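Local coordinates for 3-guanidinopropionase (Pseudomonas aeruginosa, PDB 3NIQ), which catalyses the manganese-dependent hydrolysis of 3-guanidinopropanoate to beta-alanine and urea, as a homohexamer of the arginase family, at residues G38-P43 with E106-Q111; P131-L136 with P234-F239; P246-G251 with G259-Q264. One frame throughout, in Å; residues are numbered along the deposited sequence.

Following the chain from the N terminus, the three contacts close one after another, none nested in or crossing the next. Interaction 1 closes a loop of 62 residues, bringing helix 98-114 back onto strand 37-42. Interaction 2 spans 97 residues and sets helix 129-136 against strand 235-240, a strand of the same parallel sheet. These two touch: Ala135 packs on the backbone of Tyr109, and Ile132 meets its ring, so both helices cover one side of the sheet together. Interaction 3 is short-range, with seven residues between its segments; it lies about 27 Å, centre to centre, from interaction 1 and shapes the connection from strand 235-240 to helix 262-270.

Interaction 1: G38-P43 with E106-Q111; sequences GLIGVP and EGFYRQ
Tyr109 of helix 98-114 sets its hydroxyl against the methyl groups of Val42 and Ile40 on strand 37-42. Tyr109 OH lies 3.2 Å from Val42 CG2 and 3.3 Å from Ile40 CG2, both on its strand-facing side, so the phenol is met by methyl groups as it reaches the sheet. Val42 CG2 comes to the edge of the ring, near its plane, whereas Ile40 CD1 approaches the ring obliquely and lies 3.8 Å from Tyr109 CE1. Phe108, the preceding residue, adds a second aromatic: its CE2 touches Ile40 CG2 at 3.6 Å, the two side chains passing with their directions opposed. One methyl, Ile40 CG2, thus serves both rings. It can do so because it stands anti to the backbone N of Ile40 (chi1 -57° for the CG1 branch), while CG1 carries CD1 out along Tyr109. The two rings are themselves neighbours, Tyr109 CD2 lying at the edge of the Phe108 ring in its plane.

No hydrogen bond links the two segments; the polar end of Tyr109 is instead satisfied by a hydrogen bond with Ser121 OG on strand 118-123, next to strand 37-42 in the sheet. Farther out, helix 129-136 also packs against Tyr109, and Pro92 touches Phe108. A salt bridge between Glu106 and Arg110 lies on the helix away from the strand.

The strand and helix axes run antiparallel at 174°, 11.5 Å apart. This is helix-on-sheet packing in the alpha/beta fold of the arginase family, with helix 98-114 covering a strand inside its parallel sheet.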
loop_
_atom_site.group_PDB
_atom_site.type_symbol
_atom_site.label_atom_id
_atom_site.label_comp_id
_atom_site.label_asym_id
_atom_site.label_seq_id
_atom_site.Cartn_x
_atom_site.Cartn_y
_atom_site.Cartn_z
ATOM N N GLY A 38 0.612 32.973 -11.662
ATOM C CA GLY A 38 1.765 32.135 -11.299
ATOM C C GLY A 38 1.368 30.924 -10.485
ATOM O O GLY A 38 0.659 31.057 -9.487
ATOM N N LEU A 39 1.810 29.747 -10.920
ATOM C CA LEU A 39 1.548 28.500 -10.216
ATOM C C LEU A 39 2.739 28.201 -9.344
ATOM O O LEU A 39 3.855 28.038 -9.829
ATOM C CB LEU A 39 1.269 27.332 -11.179
ATOM C CG LEU A 39 0.307 27.595 -12.343
ATOM C CD1 LEU A 39 0.028 26.294 -13.135
ATOM C CD2 LEU A 39 -1.005 28.252 -11.901
ATOM N N ILE A 40 2.503 28.194 -8.041
ATOM C CA ILE A 40 3.601 28.187 -7.086
ATOM C C ILE A 40 3.445 27.081 -6.070
ATOM O O ILE A 40 2.356 26.877 -5.513
ATOM C CB ILE A 40 3.676 29.543 -6.319
ATOM C CG1 ILE A 40 3.824 30.723 -7.297
ATOM C CG2 ILE A 40 4.866 29.527 -5.330
ATOM C CD1 ILE A 40 3.105 32.048 -6.776
ATOM N N GLY A 41 4.539 26.388 -5.789
ATOM C CA GLY A 41 4.539 25.420 -4.717
ATOM C C GLY A 41 5.062 26.023 -3.424
ATOM O O GLY A 41 6.002 26.816 -3.440
ATOM N N VAL A 42 4.455 25.662 -2.289
ATOM C CA VAL A 42 5.020 26.053 -0.999
ATOM C C VAL A 42 5.231 24.820 -0.119
ATOM O O VAL A 42 4.366 24.457 0.703
ATOM C CB VAL A 42 4.171 27.068 -0.291
ATOM C CG1 VAL A 42 4.961 27.617 0.891
ATOM C CG2 VAL A 42 3.750 28.186 -1.266
ATOM N N PRO A 43 6.386 24.174 -0.293
ATOM C CA PRO A 43 6.634 22.861 0.295
ATOM C C PRO A 43 7.063 23.007 1.745
ATOM O O PRO A 43 8.237 22.896 2.056
ATOM C CB PRO A 43 7.758 22.302 -0.584
ATOM C CG PRO A 43 8.517 23.534 -1.057
ATOM C CD PRO A 43 7.466 24.594 -1.222
ATOM N N GLU A 106 7.025 35.051 2.660
ATOM C CA GLU A 106 6.402 36.358 2.427
ATOM C C GLU A 106 7.214 37.185 1.408
ATOM O O GLU A 106 6.636 37.861 0.554
ATOM C CB GLU A 106 6.244 37.156 3.734
ATOM C CG GLU A 106 5.701 38.580 3.485
ATOM C CD GLU A 106 5.513 39.425 4.749
ATOM O OE1 GLU A 106 5.693 38.903 5.877
ATOM O OE2 GLU A 106 5.168 40.615 4.599
ATOM N N GLY A 107 8.544 37.154 1.536
ATOM C CA GLY A 107 9.433 37.906 0.643
ATOM C C GLY A 107 9.223 37.509 -0.812
ATOM O O GLY A 107 9.137 38.356 -1.696
ATOM N N PHE A 108 9.094 36.206 -1.052
ATOM C CA PHE A 108 8.776 35.701 -2.372
ATOM C C PHE A 108 7.434 36.238 -2.876
ATOM O O PHE A 108 7.326 36.740 -4.003
ATOM C CB PHE A 108 8.761 34.167 -2.323
ATOM C CG PHE A 108 8.552 33.513 -3.661
ATOM C CD1 PHE A 108 9.610 33.383 -4.559
ATOM C CD2 PHE A 108 7.309 33.005 -4.009
ATOM C CE1 PHE A 108 9.423 32.759 -5.818
ATOM C CE2 PHE A 108 7.100 32.393 -5.256
ATOM C CZ PHE A 108 8.166 32.273 -6.166
ATOM N N TYR A 109 6.399 36.133 -2.047
ATOM C CA TYR A 109 5.079 36.562 -2.477
ATOM C C TYR A 109 4.965 38.072 -2.659
ATOM O O TYR A 109 4.162 38.525 -3.455
ATOM C CB TYR A 109 3.973 36.019 -1.547
ATOM C CG TYR A 109 3.626 34.587 -1.910
ATOM C CD1 TYR A 109 2.560 34.303 -2.778
ATOM C CD2 TYR A 109 4.394 33.529 -1.444
ATOM C CE1 TYR A 109 2.262 32.985 -3.152
ATOM C CE2 TYR A 109 4.100 32.185 -1.826
ATOM C CZ TYR A 109 3.031 31.935 -2.656
ATOM O OH TYR A 109 2.725 30.651 -3.047
ATOM N N ARG A 110 5.743 38.844 -1.907
ATOM C CA ARG A 110 5.815 40.311 -2.148
ATOM C C ARG A 110 6.297 40.616 -3.573
ATOM O O ARG A 110 5.824 41.555 -4.209
ATOM C CB ARG A 110 6.747 40.989 -1.147
ATOM C CG ARG A 110 6.178 41.077 0.275
ATOM C CD ARG A 110 6.797 42.220 1.044
ATOM N NE ARG A 110 6.343 42.293 2.440
ATOM C CZ ARG A 110 6.648 43.305 3.253
ATOM N NH1 ARG A 110 7.382 44.324 2.796
ATOM N NH2 ARG A 110 6.222 43.309 4.516
ATOM N N GLN A 111 7.243 39.815 -4.061
ATOM C CA GLN A 111 7.774 39.979 -5.417
ATOM C C GLN A 111 6.731 39.596 -6.443
ATOM O O GLN A 111 6.547 40.285 -7.453
ATOM C CB GLN A 111 8.983 39.064 -5.624
ATOM C CG GLN A 111 10.285 39.579 -5.028
ATOM C CD GLN A 111 11.362 38.500 -5.001
ATOM O OE1 GLN A 111 11.061 37.303 -4.965
ATOM N NE2 GLN A 111 12.620 38.920 -5.008
#

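Interaction 2: P131-L136 with P234-F239; sequences PIFRAL and PTYVSF
Tyr236 on strand 235-240 receives three side chains of helix 129-136, in a buried helix-on-sheet contact of the alpha/beta arginase fold. The helix runs nearly antiparallel to the strand, at 168°, with the axes 11.7 Å apart.

The aromatic part of the contact is a T-shaped pair. Phe133 turns its edge to the face of Tyr236, the planes standing at 84° and the centroids 4.7 Å apart. Phe133 CE1 sits over the centre of the tyrosine ring, whereas Tyr236 CD2 lies close to the plane of the phenylalanine. Although Phe133 leaves the helix to one side of the strand, its ring reaches it because CG lies beside the backbone N and anti to the carbonyl carbon (chi1 -81°). Leu142 and Met144 of strand 142-147 pack on Phe133 as well.

Two aliphatic residues add to the grip, their chains running roughly perpendicular to that of Tyr236. Leu136 CD1 comes to the edge of the ring, 4.0 Å from Tyr236 CE1. Ile132 CG2 meets the ring obliquely near CE1 and lies 3.7 Å from Tyr236 OH, while Ile132 CD1 reaches the hydroxyl.

Polar contacts arise from outside the two segments. Tyr236 OH is hydrogen-bonded to Asp281 OD2, which satisfies a hydroxyl otherwise beset by Ile132 carbons. The other oxygen of Asp281 meets Ser238 OG, and that hydroxyl also bonds NE2 of the manganese ligand His126. The strand face that packs on this helix is therefore joined by a short polar chain to the metal site.

At the heart of the T-shaped pair, Phe133 CE1 lies 3.3 Å from Tyr236 CD2 and 3.4 Å from Tyr236 CG.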
loop_
_atom_site.group_PDB
_atom_site.type_symbol
_atom_site.label_atom_id
_atom_site.label_comp_id
_atom_site.label_asym_id
_atom_site.label_seq_id
_atom_site.Cartn_x
_atom_site.Cartn_y
_atom_site.Cartn_z
ATOM N N PRO A 131 1.852 33.867 5.297
ATOM C CA PRO A 131 2.806 34.742 4.601
ATOM C C PRO A 131 2.315 35.229 3.235
ATOM O O PRO A 131 2.595 36.357 2.843
ATOM C CB PRO A 131 4.076 33.875 4.486
ATOM C CG PRO A 131 3.572 32.439 4.687
ATOM C CD PRO A 131 2.466 32.581 5.675
ATOM N N ILE A 132 1.557 34.406 2.524
ATOM C CA ILE A 132 0.876 34.846 1.307
ATOM C C ILE A 132 -0.028 36.071 1.573
ATOM O O ILE A 132 0.061 37.092 0.863
ATOM C CB ILE A 132 0.045 33.665 0.691
ATOM C CG1 ILE A 132 0.973 32.517 0.297
ATOM C CG2 ILE A 132 -0.781 34.143 -0.539
ATOM C CD1 ILE A 132 0.256 31.275 -0.407
ATOM N N PHE A 133 -0.882 35.985 2.596
ATOM C CA PHE A 133 -1.769 37.099 2.941
ATOM C C PHE A 133 -0.969 38.331 3.394
ATOM O O PHE A 133 -1.369 39.465 3.129
ATOM C CB PHE A 133 -2.768 36.695 4.034
ATOM C CG PHE A 133 -3.967 35.930 3.532
ATOM C CD1 PHE A 133 -3.963 35.325 2.285
ATOM C CD2 PHE A 133 -5.111 35.813 4.326
ATOM C CE1 PHE A 133 -5.062 34.632 1.822
ATOM C CE2 PHE A 133 -6.234 35.105 3.873
ATOM C CZ PHE A 133 -6.208 34.512 2.615
ATOM N N ARG A 134 0.156 38.104 4.063
ATOM C CA ARG A 134 1.051 39.201 4.437
ATOM C C ARG A 134 1.519 39.979 3.219
ATOM O O ARG A 134 1.619 41.210 3.272
ATOM C CB ARG A 134 2.233 38.699 5.263
ATOM C CG ARG A 134 1.852 38.487 6.735
ATOM C CD ARG A 134 2.967 37.811 7.520
ATOM N NE ARG A 134 2.604 37.623 8.919
ATOM C CZ ARG A 134 3.426 37.121 9.841
ATOM N NH1 ARG A 134 4.644 36.709 9.505
ATOM N NH2 ARG A 134 3.018 36.996 11.093
ATOM N N ALA A 135 1.752 39.285 2.109
ATOM C CA ALA A 135 2.085 39.973 0.857
ATOM C C ALA A 135 0.881 40.578 0.163
ATOM O O ALA A 135 0.919 41.751 -0.237
ATOM C CB ALA A 135 2.832 39.039 -0.121
ATOM N N LEU A 136 -0.181 39.786 0.002
ATOM C CA LEU A 136 -1.319 40.188 -0.839
ATOM C C LEU A 136 -2.271 41.136 -0.148
ATOM O O LEU A 136 -3.060 41.798 -0.817
ATOM C CB LEU A 136 -2.140 38.974 -1.343
ATOM C CG LEU A 136 -1.494 37.814 -2.106
ATOM C CD1 LEU A 136 -2.536 36.967 -2.882
ATOM C CD2 LEU A 136 -0.390 38.279 -3.012
ATOM N N PRO A 234 -12.292 42.308 -3.273
ATOM C CA PRO A 234 -11.148 41.433 -3.556
ATOM C C PRO A 234 -11.245 40.164 -2.716
ATOM O O PRO A 234 -11.444 40.245 -1.499
ATOM C CB PRO A 234 -9.944 42.268 -3.107
ATOM C CG PRO A 234 -10.527 43.445 -2.308
ATOM C CD PRO A 234 -11.870 43.664 -2.856
ATOM N N THR A 235 -11.128 39.004 -3.359
ATOM C CA THR A 235 -11.442 37.748 -2.681
ATOM C C THR A 235 -10.438 36.659 -2.981
ATOM O O THR A 235 -10.064 36.454 -4.120
ATOM C CB THR A 235 -12.843 37.249 -3.038
ATOM O OG1 THR A 235 -13.795 38.264 -2.730
ATOM C CG2 THR A 235 -13.190 35.982 -2.251
ATOM N N TYR A 236 -10.002 35.969 -1.930
ATOM C CA TYR A 236 -9.056 34.887 -2.058
ATOM C C TYR A 236 -9.787 33.584 -1.783
ATOM O O TYR A 236 -10.658 33.518 -0.912
ATOM C CB TYR A 236 -7.934 35.103 -1.046
ATOM C CG TYR A 236 -6.760 34.159 -1.122
ATOM C CD1 TYR A 236 -5.589 34.530 -1.792
ATOM C CD2 TYR A 236 -6.783 32.911 -0.465
ATOM C CE1 TYR A 236 -4.480 33.670 -1.842
ATOM C CE2 TYR A 236 -5.672 32.046 -0.508
ATOM C CZ TYR A 236 -4.526 32.436 -1.197
ATOM O OH TYR A 236 -3.414 31.609 -1.242
ATOM N N VAL A 237 -9.426 32.529 -2.505
ATOM C CA VAL A 237 -10.014 31.214 -2.213
ATOM C C VAL A 237 -8.958 30.289 -1.667
ATOM O O VAL A 237 -7.933 30.036 -2.299
ATOM C CB VAL A 237 -10.674 30.579 -3.452
ATOM C CG1 VAL A 237 -11.336 29.251 -3.073
ATOM C CG2 VAL A 237 -11.689 31.532 -4.049
ATOM N N SER A 238 -9.200 29.768 -0.476
ATOM C CA SER A 238 -8.259 28.854 0.102
ATOM C C SER A 238 -8.941 27.497 0.340
ATOM O O SER A 238 -9.916 27.400 1.091
ATOM C CB SER A 238 -7.725 29.434 1.411
ATOM O OG SER A 238 -6.794 28.553 1.994
ATOM N N PHE A 239 -8.393 26.454 -0.273
ATOM C CA PHE A 239 -9.013 25.137 -0.252
ATOM C C PHE A 239 -8.138 24.124 0.505
ATOM O O PHE A 239 -7.066 23.730 0.021
ATOM C CB PHE A 239 -9.245 24.671 -1.702
ATOM C CG PHE A 239 -10.092 23.437 -1.806
ATOM C CD1 PHE A 239 -11.476 23.534 -1.938
ATOM C CD2 PHE A 239 -9.501 22.169 -1.755
ATOM C CE1 PHE A 239 -12.280 22.368 -2.023
ATOM C CE2 PHE A 239 -10.285 21.007 -1.822
ATOM C CZ PHE A 239 -11.669 21.100 -1.963
#

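Interaction 3: P246-G251 with G259-Q264; sequences PAFAPG and GMTSLQ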
loop_
_atom_site.group_PDB
_atom_site.type_symbol
_atom_site.label_atom_id
_atom_site.label_comp_id
_atom_site.label_asym_id
_atom_site.label_seq_id
_atom_site.Cartn_x
_atom_site.Cartn_y
_atom_site.Cartn_z
ATOM N N PRO A 246 -12.387 11.764 3.945
ATOM C CA PRO A 246 -11.207 10.955 3.735
ATOM C C PRO A 246 -11.339 9.967 2.568
ATOM O O PRO A 246 -10.328 9.580 2.017
ATOM C CB PRO A 246 -11.042 10.231 5.074
ATOM C CG PRO A 246 -11.492 11.241 6.057
ATOM C CD PRO A 246 -12.652 11.971 5.383
ATOM N N ALA A 247 -12.557 9.575 2.186
ATOM C CA ALA A 247 -12.728 8.690 1.042
ATOM C C ALA A 247 -12.167 9.294 -0.266
ATOM O O ALA A 247 -11.629 8.570 -1.119
ATOM C CB ALA A 247 -14.196 8.285 0.888
ATOM N N PHE A 248 -12.295 10.616 -0.407
ATOM C CA PHE A 248 -11.793 11.358 -1.572
ATOM C C PHE A 248 -10.411 11.952 -1.347
ATOM O O PHE A 248 -9.637 12.143 -2.306
ATOM C CB PHE A 248 -12.780 12.499 -1.944
ATOM C CG PHE A 248 -14.206 12.055 -1.951
ATOM C CD1 PHE A 248 -14.761 11.480 -3.083
ATOM C CD2 PHE A 248 -14.988 12.164 -0.793
ATOM C CE1 PHE A 248 -16.082 11.037 -3.067
ATOM C CE2 PHE A 248 -16.276 11.694 -0.768
ATOM C CZ PHE A 248 -16.829 11.136 -1.911
ATOM N N ALA A 249 -10.092 12.266 -0.091
ATOM C CA ALA A 249 -8.792 12.870 0.222
ATOM C C ALA A 249 -8.147 12.222 1.432
ATOM O O ALA A 249 -8.053 12.861 2.502
ATOM C CB ALA A 249 -8.938 14.388 0.447
ATOM N N PRO A 250 -7.650 10.974 1.267
ATOM C CA PRO A 250 -7.016 10.254 2.377
ATOM C C PRO A 250 -5.688 10.883 2.795
ATOM O O PRO A 250 -5.314 10.797 3.967
ATOM C CB PRO A 250 -6.747 8.846 1.785
ATOM C CG PRO A 250 -6.649 9.081 0.280
ATOM C CD PRO A 250 -7.679 10.170 0.026
ATOM N N GLY A 251 -5.009 11.524 1.846
ATOM C CA GLY A 251 -3.658 12.039 2.055
ATOM C C GLY A 251 -3.654 13.403 2.709
ATOM O O GLY A 251 -3.378 14.410 2.066
ATOM N N GLY A 259 -17.230 14.115 5.357
ATOM C CA GLY A 259 -16.937 15.400 4.692
ATOM C C GLY A 259 -17.570 15.598 3.331
ATOM O O GLY A 259 -18.455 14.870 2.922
ATOM N N MET A 260 -17.100 16.625 2.640
ATOM C CA MET A 260 -17.591 17.013 1.346
ATOM C C MET A 260 -17.179 15.979 0.313
ATOM O O MET A 260 -16.153 15.325 0.472
ATOM C CB MET A 260 -16.971 18.382 1.025
ATOM C CG MET A 260 -17.537 19.115 -0.157
ATOM S SD MET A 260 -16.926 20.824 -0.174
ATOM C CE MET A 260 -17.772 21.570 1.214
ATOM N N THR A 261 -17.950 15.827 -0.760
ATOM C CA THR A 261 -17.469 14.974 -1.858
ATOM C C THR A 261 -16.653 15.818 -2.852
ATOM O O THR A 261 -16.801 17.032 -2.881
ATOM C CB THR A 261 -18.615 14.253 -2.584
ATOM O OG1 THR A 261 -19.371 15.194 -3.338
ATOM C CG2 THR A 261 -19.574 13.498 -1.603
ATOM N N SER A 262 -15.804 15.182 -3.664
ATOM C CA SER A 262 -15.054 15.906 -4.702
ATOM C C SER A 262 -16.061 16.595 -5.621
ATOM O O SER A 262 -15.898 17.750 -6.025
ATOM C CB SER A 262 -14.205 14.929 -5.532
ATOM O OG SER A 262 -13.116 14.437 -4.783
ATOM N N LEU A 263 -17.125 15.885 -5.939
ATOM C CA LEU A 263 -18.167 16.464 -6.784
ATOM C C LEU A 263 -18.752 17.776 -6.196
ATOM O O LEU A 263 -18.874 18.785 -6.889
ATOM C CB LEU A 263 -19.272 15.427 -6.997
ATOM C CG LEU A 263 -20.560 15.984 -7.587
ATOM C CD1 LEU A 263 -20.362 16.334 -9.058
ATOM C CD2 LEU A 263 -21.687 14.967 -7.406
ATOM N N GLN A 264 -19.109 17.745 -4.916
ATOM C CA GLN A 264 -19.594 18.950 -4.234
ATOM C C GLN A 264 -18.565 20.093 -4.251
ATOM O O GLN A 264 -18.927 21.248 -4.473
ATOM C CB GLN A 264 -20.004 18.619 -2.803
ATOM C CG GLN A 264 -21.349 17.920 -2.701
ATOM C CD GLN A 264 -21.565 17.329 -1.337
ATOM O OE1 GLN A 264 -20.612 17.079 -0.576
ATOM N NE2 GLN A 264 -22.827 17.106 -1.001
#
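Phe248 and Ser262 mark the closest pass of the two backbones, their CA atoms 6.4 Å apart, but no hydrogen bond crosses between the segments. Around Phe248, residues 246-248 coil as in a helix yet make no regular helical bonds, and the rest of segment 246-251 is loop. In the other segment an extended run at Met260 and Thr261 leads into the first turn of helix 262-270.

Phe248 carries the contact. Its ring lies against the start of the helix, with Thr261 CA over one face in a CH-pi contact, 3.9 Å from the centroid and 21° off the ring normal; Ser262 N lies over that same face toward the rim. The Thr261 and Phe248 side chains run alongside each other in the same direction, which brings Thr261 CG2 to 3.6 Å from Phe248 CZ. At the root of the phenylalanine, Ser262 OG is 3.5 Å from Phe248 CB. Met260 O lies obliquely to the ring, nearest CD2. Ala247 CB covers part of the opposite face.

Thr261 and Gln264, at the start of the helix under the ring, form a capping box. Thr261, the N-cap, accepts from Gln264 N through OG1 at 3.0 Å, and Thr261 N donates to Gln264 OE1 at 2.9 Å, nearly straight at 169°. The threonine hydroxyl is set for this between its own N and carbonyl carbon (chi1 71°), and CG2 is left facing Phe248.

Phe248 also packs on Asp245 of a neighbouring subunit. Segment 246-251 belongs to the loop between strand 235-240 and helix 262-270; behind the helix start, Met260 packs on Phe214 of helix 211-230 and Ser262 on Val298 of helix 294-317.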